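PDB 3ISM: CG4930 from Drosophila melanogaster, which inhibits endonuclease G by binding the nuclease in an inhibitor-enzyme complex. Local coordinates for residues Ile27-Gln37 with Lys87-Asp98; Ala249-Leu260 with Lys272-Tyr280. The protein carries 1 engineered substitution. All blocks are in the same frame, centred on the assembly; numbering follows the deposited sequence.

Interaction 1: residues Ile27-Gln37 with Lys87-Asp98; sequences IGLVDPVKDYQ and KASQLLEEYRGD
Helix 32-37 runs nearly parallel to helix 87-98, 23° between their directions, with the CA atoms of Val-33 and Leu-91 5.0 Å apart. Val-33 lies at this close point, its CG2 3.6 Å from Gln-90 CB. Tyr-36 is a knob in a hole formed by Leu-91, Glu-94, Tyr-95 and Asp-98, and packs on Phe-59 and Thr-62 of helix 52-75, within the region resembling the Ku C-terminal domain. With CG anti to the backbone N (chi1 170°), its ring reaches over the C-terminal part of the partner helix. Tyr-36 CB meets Leu-91 CD1 at 3.5 Å, and Glu-94 CG lies 3.5 Å from Tyr-36 CE2. Tyr-36 OH gives its proton to the anti lone pair of Asp-98 OD2 at 2.7 Å, ring and carboxylate 30° from coplanar. At the other end, extended Lys-87 crosses Pro-32 at about a right angle and its NZ bonds Leu-29 O at 2.9 Å, in the carbonyl plane. Asp-98 OD1 and Glu-94 OE2 make salt bridges to Arg-93 and Arg-94 of the CG8862 chain, respectively. By holding OD2, the Tyr-36 bond probably limits rotation of the Asp-98 carboxylate and leaves OD1 directed to the partner protein.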
# COMPACT_ATOMS: atom_id res chain seq x y z
N ILE C 27 -7.40 25.65 -35.71
CA ILE C 27 -8.70 25.76 -35.08
C ILE C 27 -9.60 26.60 -35.98
O ILE C 27 -9.40 27.81 -36.10
CB ILE C 27 -8.61 26.35 -33.64
CG1 ILE C 27 -7.77 25.42 -32.74
CG2 ILE C 27 -10.01 26.55 -33.06
CD1 ILE C 27 -7.49 25.97 -31.34
N GLY C 28 -10.55 25.95 -36.64
CA GLY C 28 -11.47 26.65 -37.53
C GLY C 28 -12.55 27.41 -36.77
O GLY C 28 -12.82 27.12 -35.60
N LEU C 29 -13.18 28.36 -37.45
CA LEU C 29 -14.25 29.16 -36.85
C LEU C 29 -15.62 28.47 -36.93
O LEU C 29 -16.61 29.02 -36.44
CB LEU C 29 -14.34 30.54 -37.52
CG LEU C 29 -13.05 31.36 -37.67
CD1 LEU C 29 -13.26 32.51 -38.66
CD2 LEU C 29 -12.56 31.90 -36.34
N VAL C 30 -15.67 27.29 -37.55
CA VAL C 30 -16.93 26.56 -37.74
C VAL C 30 -17.35 25.85 -36.43
O VAL C 30 -18.43 26.10 -35.92
CB VAL C 30 -16.86 25.57 -38.95
CG1 VAL C 30 -18.11 24.71 -39.03
CG2 VAL C 30 -16.67 26.33 -40.27
N ASP C 31 -16.48 24.97 -35.92
CA ASP C 31 -16.66 24.38 -34.58
C ASP C 31 -15.36 24.46 -33.78
O ASP C 31 -14.67 23.45 -33.61
CB ASP C 31 -17.15 22.92 -34.69
CG ASP C 31 -17.75 22.39 -33.38
OD1 ASP C 31 -17.58 23.02 -32.30
OD2 ASP C 31 -18.39 21.32 -33.42
N PRO C 32 -15.04 25.66 -33.26
CA PRO C 32 -13.75 25.95 -32.62
C PRO C 32 -13.44 25.05 -31.44
O PRO C 32 -12.32 24.55 -31.34
CB PRO C 32 -13.91 27.39 -32.13
CG PRO C 32 -15.02 27.96 -32.93
CD PRO C 32 -15.94 26.82 -33.23
N VAL C 33 -14.42 24.87 -30.56
CA VAL C 33 -14.24 24.09 -29.35
C VAL C 33 -13.88 22.65 -29.72
O VAL C 33 -12.97 22.08 -29.12
CB VAL C 33 -15.51 24.11 -28.46
CG1 VAL C 33 -15.27 23.33 -27.15
CG2 VAL C 33 -15.93 25.54 -28.16
N LYS C 34 -14.58 22.07 -30.70
CA LYS C 34 -14.28 20.70 -31.16
C LYS C 34 -12.87 20.54 -31.75
O LYS C 34 -12.15 19.62 -31.38
CB LYS C 34 -15.36 20.20 -32.13
CG LYS C 34 -14.94 19.04 -33.03
CD LYS C 34 -16.00 18.74 -34.10
CE LYS C 34 -15.45 17.85 -35.20
NZ LYS C 34 -16.53 17.21 -36.01
N ASP C 35 -12.49 21.45 -32.65
CA ASP C 35 -11.11 21.48 -33.17
C ASP C 35 -10.08 21.58 -32.04
O ASP C 35 -9.05 20.89 -32.06
CB ASP C 35 -10.91 22.66 -34.14
CG ASP C 35 -11.71 22.51 -35.43
OD1 ASP C 35 -12.21 21.40 -35.72
OD2 ASP C 35 -11.81 23.51 -36.17
N TYR C 36 -10.37 22.43 -31.05
CA TYR C 36 -9.51 22.64 -29.90
C TYR C 36 -9.38 21.35 -29.07
O TYR C 36 -8.27 20.94 -28.75
CB TYR C 36 -10.00 23.80 -29.01
CG TYR C 36 -9.26 23.86 -27.69
CD1 TYR C 36 -8.00 24.45 -27.60
CD2 TYR C 36 -9.80 23.29 -26.53
CE1 TYR C 36 -7.30 24.49 -26.39
CE2 TYR C 36 -9.11 23.33 -25.32
CZ TYR C 36 -7.86 23.93 -25.27
OH TYR C 36 -7.15 23.95 -24.09
N GLN C 37 -10.52 20.74 -28.75
CA GLN C 37 -10.57 19.50 -27.99
C GLN C 37 -9.84 18.33 -28.68
O GLN C 37 -9.29 17.47 -28.00
CB GLN C 37 -12.03 19.11 -27.68
CG GLN C 37 -12.68 19.96 -26.57
CD GLN C 37 -14.16 19.64 -26.32
OE1 GLN C 37 -14.93 19.41 -27.26
NE2 GLN C 37 -14.56 19.63 -25.05
N LYS C 87 -19.35 31.35 -29.52
CA LYS C 87 -18.20 30.51 -29.86
C LYS C 87 -16.95 30.86 -29.02
O LYS C 87 -16.27 29.98 -28.49
CB LYS C 87 -17.89 30.61 -31.36
CG LYS C 87 -18.84 29.81 -32.22
CD LYS C 87 -18.57 30.02 -33.70
CE LYS C 87 -19.48 29.14 -34.55
NZ LYS C 87 -19.38 29.51 -35.98
N ALA C 88 -16.68 32.16 -28.87
CA ALA C 88 -15.54 32.62 -28.09
C ALA C 88 -15.66 32.26 -26.62
O ALA C 88 -14.70 31.81 -26.00
CB ALA C 88 -15.37 34.11 -28.25
N SER C 89 -16.86 32.43 -26.07
CA SER C 89 -17.16 32.10 -24.68
C SER C 89 -16.89 30.61 -24.37
O SER C 89 -16.17 30.26 -23.43
CB SER C 89 -18.62 32.47 -24.40
OG SER C 89 -19.04 32.09 -23.10
N GLN C 90 -17.45 29.73 -25.21
CA GLN C 90 -17.26 28.29 -25.06
C GLN C 90 -15.81 27.85 -25.21
O GLN C 90 -15.34 27.04 -24.42
CB GLN C 90 -18.13 27.54 -26.06
CG GLN C 90 -19.63 27.65 -25.81
CD GLN C 90 -20.45 26.78 -26.74
OE1 GLN C 90 -20.00 25.72 -27.17
NE2 GLN C 90 -21.67 27.22 -27.04
N LEU C 91 -15.11 28.36 -26.22
CA LEU C 91 -13.68 28.07 -26.40
C LEU C 91 -12.86 28.62 -25.22
O LEU C 91 -11.98 27.92 -24.70
CB LEU C 91 -13.14 28.60 -27.75
CG LEU C 91 -11.64 28.35 -28.06
CD1 LEU C 91 -11.29 26.88 -27.97
CD2 LEU C 91 -11.26 28.89 -29.44
N LEU C 92 -13.16 29.84 -24.79
CA LEU C 92 -12.43 30.44 -23.67
C LEU C 92 -12.55 29.60 -22.41
O LEU C 92 -11.55 29.34 -21.73
CB LEU C 92 -12.90 31.88 -23.40
CG LEU C 92 -12.17 32.71 -22.35
CD1 LEU C 92 -10.71 32.82 -22.70
CD2 LEU C 92 -12.79 34.10 -22.28
N GLU C 93 -13.77 29.17 -22.09
CA GLU C 93 -14.03 28.32 -20.95
C GLU C 93 -13.26 26.98 -21.01
O GLU C 93 -12.60 26.61 -20.05
CB GLU C 93 -15.53 28.05 -20.85
CG GLU C 93 -15.93 27.43 -19.55
CD GLU C 93 -17.30 27.91 -19.08
OE1 GLU C 93 -18.15 28.32 -19.93
OE2 GLU C 93 -17.51 27.87 -17.85
N GLU C 94 -13.37 26.27 -22.13
CA GLU C 94 -12.62 25.03 -22.33
C GLU C 94 -11.11 25.26 -22.25
O GLU C 94 -10.39 24.53 -21.54
CB GLU C 94 -12.98 24.40 -23.67
CG GLU C 94 -12.35 23.03 -23.93
CD GLU C 94 -12.98 21.91 -23.11
OE1 GLU C 94 -14.17 22.02 -22.75
OE2 GLU C 94 -12.28 20.91 -22.84
N TYR C 95 -10.63 26.28 -22.95
CA TYR C 95 -9.20 26.58 -22.94
C TYR C 95 -8.69 26.90 -21.52
O TYR C 95 -7.68 26.32 -21.07
CB TYR C 95 -8.81 27.63 -23.97
CG TYR C 95 -7.49 28.31 -23.69
CD1 TYR C 95 -6.34 27.56 -23.45
CD2 TYR C 95 -7.39 29.69 -23.66
CE1 TYR C 95 -5.14 28.19 -23.16
CE2 TYR C 95 -6.19 30.32 -23.39
CZ TYR C 95 -5.07 29.56 -23.15
OH TYR C 95 -3.87 30.15 -22.89
N ARG C 96 -9.39 27.79 -20.81
CA ARG C 96 -9.03 28.13 -19.42
C ARG C 96 -8.95 26.90 -18.48
O ARG C 96 -8.07 26.81 -17.63
CB ARG C 96 -10.05 29.11 -18.83
CG ARG C 96 -9.70 29.60 -17.43
CD ARG C 96 -10.70 30.62 -16.92
NE ARG C 96 -10.20 31.32 -15.73
CZ ARG C 96 -10.24 30.81 -14.50
NH1 ARG C 96 -10.78 29.61 -14.28
NH2 ARG C 96 -9.78 31.52 -13.49
N GLY C 97 -9.89 25.97 -18.66
CA GLY C 97 -9.93 24.74 -17.86
C GLY C 97 -8.66 23.93 -18.02
O GLY C 97 -8.17 23.35 -17.06
N ASP C 98 -8.14 23.89 -19.23
CA ASP C 98 -6.85 23.24 -19.49
C ASP C 98 -5.68 24.06 -18.99
O ASP C 98 -4.73 23.50 -18.41
CB ASP C 98 -6.69 22.95 -20.98
CG ASP C 98 -7.61 21.85 -21.45
OD1 ASP C 98 -7.89 20.94 -20.64
OD2 ASP C 98 -8.07 21.87 -22.60

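Interaction 2: residues Ala249-Leu260 with Lys272-Tyr280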
# COMPACT_ATOMS: atom_id res chain seq x y z
N ALA C 249 -5.41 -26.76 28.22
CA ALA C 249 -5.40 -27.99 27.44
C ALA C 249 -5.31 -29.22 28.34
O ALA C 249 -6.13 -30.13 28.24
CB ALA C 249 -4.25 -27.99 26.43
N ALA C 250 -4.31 -29.24 29.22
CA ALA C 250 -4.14 -30.31 30.20
C ALA C 250 -5.38 -30.47 31.10
O ALA C 250 -5.76 -31.59 31.45
CB ALA C 250 -2.89 -30.09 31.05
N ALA C 251 -5.99 -29.34 31.45
CA ALA C 251 -7.18 -29.32 32.29
C ALA C 251 -8.42 -29.84 31.58
O ALA C 251 -9.35 -30.32 32.21
CB ALA C 251 -7.44 -27.92 32.83
N ALA C 252 -8.43 -29.73 30.25
CA ALA C 252 -9.52 -30.29 29.47
C ALA C 252 -9.34 -31.81 29.38
O ALA C 252 -10.29 -32.57 29.56
CB ALA C 252 -9.57 -29.66 28.10
N ARG C 253 -8.10 -32.24 29.14
CA ARG C 253 -7.77 -33.65 28.97
C ARG C 253 -8.01 -34.48 30.24
O ARG C 253 -8.39 -35.65 30.15
CB ARG C 253 -6.31 -33.83 28.54
CG ARG C 253 -5.98 -33.23 27.19
CD ARG C 253 -4.67 -33.76 26.65
NE ARG C 253 -3.52 -33.39 27.48
CZ ARG C 253 -2.73 -32.35 27.25
NH1 ARG C 253 -2.96 -31.54 26.22
NH2 ARG C 253 -1.71 -32.10 28.06
N GLU C 254 -7.79 -33.85 31.40
CA GLU C 254 -7.87 -34.56 32.68
C GLU C 254 -9.30 -34.79 33.21
O GLU C 254 -9.57 -35.80 33.85
CB GLU C 254 -6.99 -33.89 33.74
CG GLU C 254 -5.49 -34.22 33.62
CD GLU C 254 -5.09 -35.55 34.28
OE1 GLU C 254 -5.97 -36.36 34.64
OE2 GLU C 254 -3.87 -35.78 34.44
N ILE C 255 -10.20 -33.84 32.94
CA ILE C 255 -11.61 -34.02 33.31
C ILE C 255 -12.32 -35.02 32.38
O ILE C 255 -13.16 -35.81 32.84
CB ILE C 255 -12.37 -32.66 33.43
CG1 ILE C 255 -13.85 -32.87 33.79
CG2 ILE C 255 -12.24 -31.84 32.16
CD1 ILE C 255 -14.68 -31.59 33.89
N ILE C 256 -11.97 -35.00 31.09
CA ILE C 256 -12.47 -35.96 30.10
C ILE C 256 -12.15 -37.39 30.56
O ILE C 256 -13.01 -38.27 30.54
CB ILE C 256 -11.88 -35.69 28.68
CG1 ILE C 256 -12.43 -34.38 28.10
CG2 ILE C 256 -12.19 -36.85 27.72
CD1 ILE C 256 -11.73 -33.91 26.82
N TRP C 257 -10.91 -37.60 31.00
CA TRP C 257 -10.45 -38.87 31.53
C TRP C 257 -11.17 -39.26 32.83
O TRP C 257 -11.34 -40.44 33.11
CB TRP C 257 -8.93 -38.85 31.75
CG TRP C 257 -8.28 -40.21 31.68
CD1 TRP C 257 -8.22 -41.14 32.68
CD2 TRP C 257 -7.59 -40.78 30.56
NE1 TRP C 257 -7.55 -42.26 32.26
CE2 TRP C 257 -7.15 -42.06 30.96
CE3 TRP C 257 -7.31 -40.34 29.26
CZ2 TRP C 257 -6.44 -42.91 30.10
CZ3 TRP C 257 -6.60 -41.18 28.41
CH2 TRP C 257 -6.17 -42.45 28.84
N LYS C 258 -11.60 -38.26 33.61
CA LYS C 258 -12.41 -38.51 34.81
C LYS C 258 -13.84 -38.90 34.44
O LYS C 258 -14.34 -39.94 34.88
CB LYS C 258 -12.42 -37.30 35.74
CG LYS C 258 -11.61 -37.46 37.03
CD LYS C 258 -10.20 -36.91 36.92
CE LYS C 258 -9.46 -37.02 38.25
NZ LYS C 258 -8.22 -36.22 38.25
N LEU C 259 -14.48 -38.06 33.61
CA LEU C 259 -15.86 -38.27 33.15
C LEU C 259 -16.10 -39.67 32.59
O LEU C 259 -17.17 -40.26 32.80
CB LEU C 259 -16.21 -37.23 32.09
CG LEU C 259 -16.57 -35.81 32.54
CD1 LEU C 259 -16.20 -34.78 31.45
CD2 LEU C 259 -18.04 -35.70 32.91
N LEU C 260 -15.10 -40.18 31.89
CA LEU C 260 -15.20 -41.45 31.19
C LEU C 260 -14.68 -42.65 31.99
O LEU C 260 -15.14 -43.77 31.79
CB LEU C 260 -14.44 -41.37 29.86
CG LEU C 260 -14.96 -40.46 28.74
CD1 LEU C 260 -13.95 -40.44 27.62
CD2 LEU C 260 -16.32 -40.91 28.23
N LYS C 272 -21.11 -35.05 28.07
CA LYS C 272 -20.26 -33.97 28.60
C LYS C 272 -18.80 -34.11 28.21
O LYS C 272 -18.08 -33.12 28.10
CB LYS C 272 -20.37 -33.89 30.13
CG LYS C 272 -21.70 -33.34 30.64
CD LYS C 272 -21.78 -33.40 32.16
CE LYS C 272 -23.15 -32.96 32.65
NZ LYS C 272 -23.33 -33.23 34.11
N ALA C 273 -18.36 -35.36 28.00
CA ALA C 273 -16.99 -35.63 27.57
C ALA C 273 -16.84 -35.29 26.09
O ALA C 273 -15.86 -34.64 25.69
CB ALA C 273 -16.62 -37.08 27.83
N ALA C 274 -17.81 -35.72 25.29
CA ALA C 274 -17.86 -35.42 23.86
C ALA C 274 -18.03 -33.92 23.58
O ALA C 274 -17.51 -33.40 22.59
CB ALA C 274 -18.98 -36.19 23.20
N GLU C 275 -18.76 -33.25 24.48
CA GLU C 275 -19.01 -31.81 24.42
C GLU C 275 -17.68 -31.06 24.48
O GLU C 275 -17.38 -30.24 23.60
CB GLU C 275 -19.87 -31.41 25.63
CG GLU C 275 -21.09 -30.56 25.32
CD GLU C 275 -22.06 -30.51 26.49
OE1 GLU C 275 -22.26 -31.56 27.14
OE2 GLU C 275 -22.61 -29.42 26.76
N LEU C 276 -16.89 -31.35 25.52
CA LEU C 276 -15.60 -30.70 25.74
C LEU C 276 -14.55 -31.08 24.70
O LEU C 276 -13.82 -30.22 24.21
CB LEU C 276 -15.09 -31.00 27.16
CG LEU C 276 -13.70 -30.48 27.55
CD1 LEU C 276 -13.57 -28.98 27.32
CD2 LEU C 276 -13.38 -30.80 28.99
N LEU C 277 -14.51 -32.37 24.35
CA LEU C 277 -13.51 -32.90 23.42
C LEU C 277 -13.60 -32.27 22.03
O LEU C 277 -12.58 -32.13 21.36
CB LEU C 277 -13.63 -34.42 23.32
CG LEU C 277 -12.54 -35.23 22.60
CD1 LEU C 277 -11.13 -34.92 23.13
CD2 LEU C 277 -12.83 -36.72 22.69
N GLN C 278 -14.81 -31.90 21.62
CA GLN C 278 -15.01 -31.24 20.33
C GLN C 278 -14.47 -29.80 20.35
O GLN C 278 -13.85 -29.36 19.37
CB GLN C 278 -16.48 -31.27 19.91
CG GLN C 278 -16.70 -30.91 18.44
CD GLN C 278 -18.15 -31.05 17.99
OE1 GLN C 278 -19.08 -30.94 18.79
NE2 GLN C 278 -18.34 -31.29 16.70
N GLU C 279 -14.70 -29.09 21.45
CA GLU C 279 -14.21 -27.73 21.55
C GLU C 279 -12.72 -27.64 21.88
O GLU C 279 -12.02 -26.78 21.34
CB GLU C 279 -15.07 -26.88 22.49
CG GLU C 279 -16.50 -26.63 21.96
CD GLU C 279 -16.59 -26.55 20.44
OE1 GLU C 279 -15.85 -25.75 19.82
OE2 GLU C 279 -17.42 -27.28 19.87
N TYR C 280 -12.23 -28.56 22.71
CA TYR C 280 -10.80 -28.64 22.95
C TYR C 280 -10.05 -28.97 21.65
O TYR C 280 -9.03 -28.36 21.35
CB TYR C 280 -10.47 -29.63 24.07
CG TYR C 280 -9.01 -30.03 24.13
CD1 TYR C 280 -8.00 -29.08 24.21
CD2 TYR C 280 -8.65 -31.37 24.10
CE1 TYR C 280 -6.66 -29.46 24.24
CE2 TYR C 280 -7.32 -31.76 24.14
CZ TYR C 280 -6.34 -30.80 24.21
OH TYR C 280 -5.02 -31.20 24.25
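Arg-253 NH1 donates to Tyr-280 OH at 2.9 Å, the hydroxyl lying at the edge of the guanidinium and in its plane. The two flat groups are turned 55° apart. Ala-252 CB lies over one face of the tyrosine ring, 4.0 Å from Tyr-280 CG, while Ala-249 CB meets Tyr-280 CE1 at 3.6 Å and Arg-253 CG approaches Tyr-280 CE2. Replacing Tyr-280 by an alanine would probably leave the Arg-253 guanidinium without its hydroxyl partner and open a gap beside Ala-249 and Ala-252. A bend at chi3 (-64°) carries the guanidinium back along its own helix, so that Ala-249 O comes above one of its faces, toward the rim.

Toward Leu-260 the side chains that meet are apolar. Leu-276 pushes its CD2 into helix 249-260, 3.5 Å from Ile-255 CG2 and 3.8 Å from Ile-256 CG1. Ile-256 CD1 reaches on to Leu-277 CD1 at 3.9 Å, the two side chains crossing at about a right angle. Ala-273, with only a methyl group, lets the backbones draw in to 5.2 Å between its CA and that of Ile-256; Leu-259 and Leu-260 close round it, CD2 of Leu-260 against its CB.

The helices run antiparallel, the axes of the two short segments approaching to 9.4 Å at 159° between their directions, as the two arms of a helical hairpin formed by helices 238-261 and 267-287. Helix 220-229 covers it through Tyr-222, which touches Ala-252, Leu-276 and Tyr-280. From helix 290-305, Tyr-292 meets the Tyr-280 ring and Trp-295 packs on Arg-253 and Leu-277, and helix 309-317 sets Phe-311 against Leu-260 and Ala-273, so that the hairpin lies in an all-helical bundle.

In the fold
Interactions 1 and 2 belong to two helical regions on opposite sides of the chain's centre, their centres 82 Å apart and their nearest atoms about 62 Å apart, with no helix in common. Interaction 1 is partly buried: a nearly parallel pair distant in sequence, whose acidic side chains reach the CG8862 chain. Interaction 2 is a buried contact between consecutive antiparallel helices, touched by no other protein chain of the assembly. Each has a tyrosine hydroxyl in a hydrogen bond across the pair, but Tyr-36 donates to a carboxylate and Tyr-280 accepts from an arginine. Interaction 1 mixes packing with charge near the partner; interaction 2 relies mainly on packing of aliphatic side chains and the Tyr-280 ring.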